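Local coordinates for putative uncharacterized protein (Bacteroides thetaiotaomicron, PDB 2RBK) that probably acts as a magnesium-dependent phosphatase of the haloacid dehalogenase superfamily, with magnesium and a vanadate phosphate mimic bound at its active site, at residues P135-F139 against E140-N144. Sequence-based numbering, arbitrary orientation.
Sequences PTVSF and EEASN
Ser-138 OG accepts a hydrogen bond from the backbone N of Glu-141 at 2.9 Å. The bond is nearly straight, with 165° at the hydrogen. The hydroxyl lies between the backbone N and the carbonyl carbon of its own residue (chi1 71°), and this aims it at the N-H of Glu-141 in the first turn of helix 139-143. There the side chain of Glu-141 runs alongside it: CB and CG each come to 3.5 Å from Ser-138 OG. With an alanine at Ser-138, Glu-141 N would probably lose its capping acceptor and the first turn would be held less firmly.

The backbone continues the grip. Ser-138 O accepts from Ala-142 N at 2.9 Å, almost in line with the carbonyl bond. Phe-139 O takes Ser-143 N at 2.8 Å, with the donor tilted 25° from the carbonyl plane. Ser-143 also turns its side chain back along the helix, where OG donates to Glu-140 O at 2.8 Å. One residue ahead of the cap, a methyl of Val-137, CG2, sits 4.2 Å from Ala-142 CB, a loose apolar contact.

The side chain of Phe-139 leads away from the turn, and the residue is buried against Ala-94 and Cys-97 of helix 87-100 and Cys-104 and Phe-106 of strand 104-107. Upstream, the backbones of Pro-135 and Val-137 hydrogen-bond to Val-114 of strand 112-115. At the far end, Ser-143 O accepts hydrogen bonds from the side chains of Gln-87 and Lys-91. The arrangement is a serine N-cap on a short helix packed against helix 87-100 and the three-stranded antiparallel sheet, away from the magnesium site.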
ATOM      1  N   PRO A 135      12.211 -14.625  -4.814  1.00 14.03           N
ATOM      2  CA  PRO A 135      13.133 -15.710  -4.472  1.00 14.13           C
ATOM      3  C   PRO A 135      12.831 -16.305  -3.117  1.00 13.10           C
ATOM      4  O   PRO A 135      12.424 -15.619  -2.178  1.00 12.99           O
ATOM      5  CB  PRO A 135      14.490 -15.012  -4.390  1.00 18.13           C
ATOM      6  CG  PRO A 135      14.332 -13.739  -5.095  1.00 21.45           C
ATOM      7  CD  PRO A 135      12.911 -13.322  -4.983  1.00 17.24           C
ATOM      8  N   THR A 136      13.017 -17.614  -3.015  1.00 13.82           N
ATOM      9  CA  THR A 136      12.816 -18.333  -1.794  1.00 12.93           C
ATOM     10  C   THR A 136      14.034 -18.354  -0.903  1.00 12.87           C
ATOM     11  O   THR A 136      15.133 -18.566  -1.374  1.00 14.19           O
ATOM     12  CB  THR A 136      12.397 -19.794  -2.135  1.00 14.34           C
ATOM     13  OG1 THR A 136      11.151 -19.824  -2.766  1.00 15.58           O
ATOM     14  CG2 THR A 136      12.305 -20.680  -0.881  1.00 14.64           C
ATOM     15  N   VAL A 137      13.832 -18.154   0.389  1.00 13.07           N
ATOM     16  CA  VAL A 137      14.867 -18.306   1.399  1.00 12.54           C
ATOM     17  C   VAL A 137      14.239 -19.067   2.569  1.00 12.12           C
ATOM     18  O   VAL A 137      12.995 -19.073   2.735  1.00 13.14           O
ATOM     19  CB  VAL A 137      15.470 -16.980   1.867  1.00 13.88           C
ATOM     20  CG1 VAL A 137      15.979 -16.211   0.645  1.00 15.54           C
ATOM     21  CG2 VAL A 137      14.589 -16.158   2.731  1.00 15.91           C
ATOM     22  N   SER A 138      15.100 -19.646   3.415  1.00 12.59           N
ATOM     23  CA  SER A 138      14.605 -20.311   4.600  1.00 12.36           C
ATOM     24  C   SER A 138      14.064 -19.330   5.603  1.00 11.66           C
ATOM     25  O   SER A 138      14.495 -18.181   5.707  1.00 11.66           O
ATOM     26  CB  SER A 138      15.677 -21.183   5.241  1.00 12.55           C
ATOM     27  OG  SER A 138      16.663 -20.318   5.829  1.00 13.01           O
ATOM     28  N   PHE A 139      13.151 -19.816   6.467  1.00 11.66           N
ATOM     29  CA  PHE A 139      12.690 -19.028   7.592  1.00 11.89           C
ATOM     30  C   PHE A 139      13.848 -18.640   8.495  1.00 12.20           C
ATOM     31  O   PHE A 139      13.849 -17.547   9.055  1.00 15.03           O
ATOM     32  CB  PHE A 139      11.627 -19.750   8.400  1.00 12.75           C
ATOM     33  CG  PHE A 139      10.216 -19.628   7.873  1.00 12.34           C
ATOM     34  CD1 PHE A 139       9.537 -20.692   7.326  1.00 13.88           C
ATOM     35  CD2 PHE A 139       9.561 -18.395   7.950  1.00 13.28           C
ATOM     36  CE1 PHE A 139       8.247 -20.529   6.912  1.00 14.81           C
ATOM     37  CE2 PHE A 139       8.270 -18.265   7.550  1.00 14.13           C
ATOM     38  CZ  PHE A 139       7.604 -19.356   6.998  1.00 14.20           C
ATOM     39  N   GLU A 140      14.818 -19.542   8.676  1.00 13.36           N
ATOM     40  CA  GLU A 140      15.963 -19.238   9.496  1.00 14.24           C
ATOM     41  C   GLU A 140      16.704 -18.021   8.973  1.00 13.11           C
ATOM     42  O   GLU A 140      17.028 -17.069   9.711  1.00 14.80           O
ATOM     43  CB  GLU A 140      16.888 -20.459   9.656  1.00 18.67           C
ATOM     44  CG  GLU A 140      18.008 -20.190  10.628  1.00 27.17           C
ATOM     45  CD  GLU A 140      17.580 -20.187  12.073  1.00 38.03           C
ATOM     46  OE1 GLU A 140      17.279 -19.109  12.632  1.00 52.77           O
ATOM     47  OE2 GLU A 140      17.563 -21.328  12.631  1.00 58.76           O
ATOM     48  N   GLU A 141      16.983 -18.050   7.687  1.00 12.93           N
ATOM     49  CA  GLU A 141      17.703 -16.903   7.134  1.00 13.62           C
ATOM     50  C   GLU A 141      16.865 -15.640   7.230  1.00 14.57           C
ATOM     51  O   GLU A 141      17.363 -14.558   7.569  1.00 15.51           O
ATOM     52  CB  GLU A 141      18.016 -17.137   5.666  1.00 15.60           C
ATOM     53  CG  GLU A 141      19.176 -17.967   5.398  1.00 18.86           C
ATOM     54  CD  GLU A 141      19.699 -18.003   3.968  1.00 20.50           C
ATOM     55  OE1 GLU A 141      19.318 -17.156   3.110  1.00 30.30           O
ATOM     56  OE2 GLU A 141      20.466 -18.895   3.702  1.00 20.70           O
ATOM     57  N   ALA A 142      15.594 -15.716   6.886  1.00 15.18           N
ATOM     58  CA  ALA A 142      14.698 -14.547   7.016  1.00 17.45           C
ATOM     59  C   ALA A 142      14.641 -13.985   8.397  1.00 15.75           C
ATOM     60  O   ALA A 142      14.572 -12.733   8.646  1.00 17.18           O
ATOM     61  CB  ALA A 142      13.310 -14.972   6.572  1.00 18.74           C
ATOM     62  N   SER A 143      14.658 -14.850   9.396  1.00 16.98           N
ATOM     63  CA  SER A 143      14.460 -14.386  10.761  1.00 19.44           C
ATOM     64  C   SER A 143      15.626 -13.514  11.217  1.00 16.73           C
ATOM     65  O   SER A 143      15.450 -12.832  12.242  1.00 20.07           O
ATOM     66  CB  SER A 143      14.270 -15.698  11.544  1.00 20.98           C
ATOM     67  OG  SER A 143      15.527 -16.207  11.960  1.00 23.46           O
ATOM     68  N   ASN A 144      16.722 -13.513  10.499  1.00 16.02           N
ATOM     69  CA  ASN A 144      17.893 -12.744  10.864  1.00 15.81           C
ATOM     70  C   ASN A 144      18.104 -11.469  10.065  1.00 15.19           C
ATOM     71  O   ASN A 144      19.103 -10.759  10.316  1.00 19.84           O
ATOM     72  CB  ASN A 144      19.179 -13.620  10.745  1.00 21.26           C
ATOM     73  CG  ASN A 144      19.076 -14.725  11.810  1.00 23.82           C
ATOM     74  OD1 ASN A 144      18.692 -14.381  12.957  1.00 34.06           O
ATOM     75  ND2 ASN A 144      19.448 -15.923  11.408  1.00 28.90           N
TER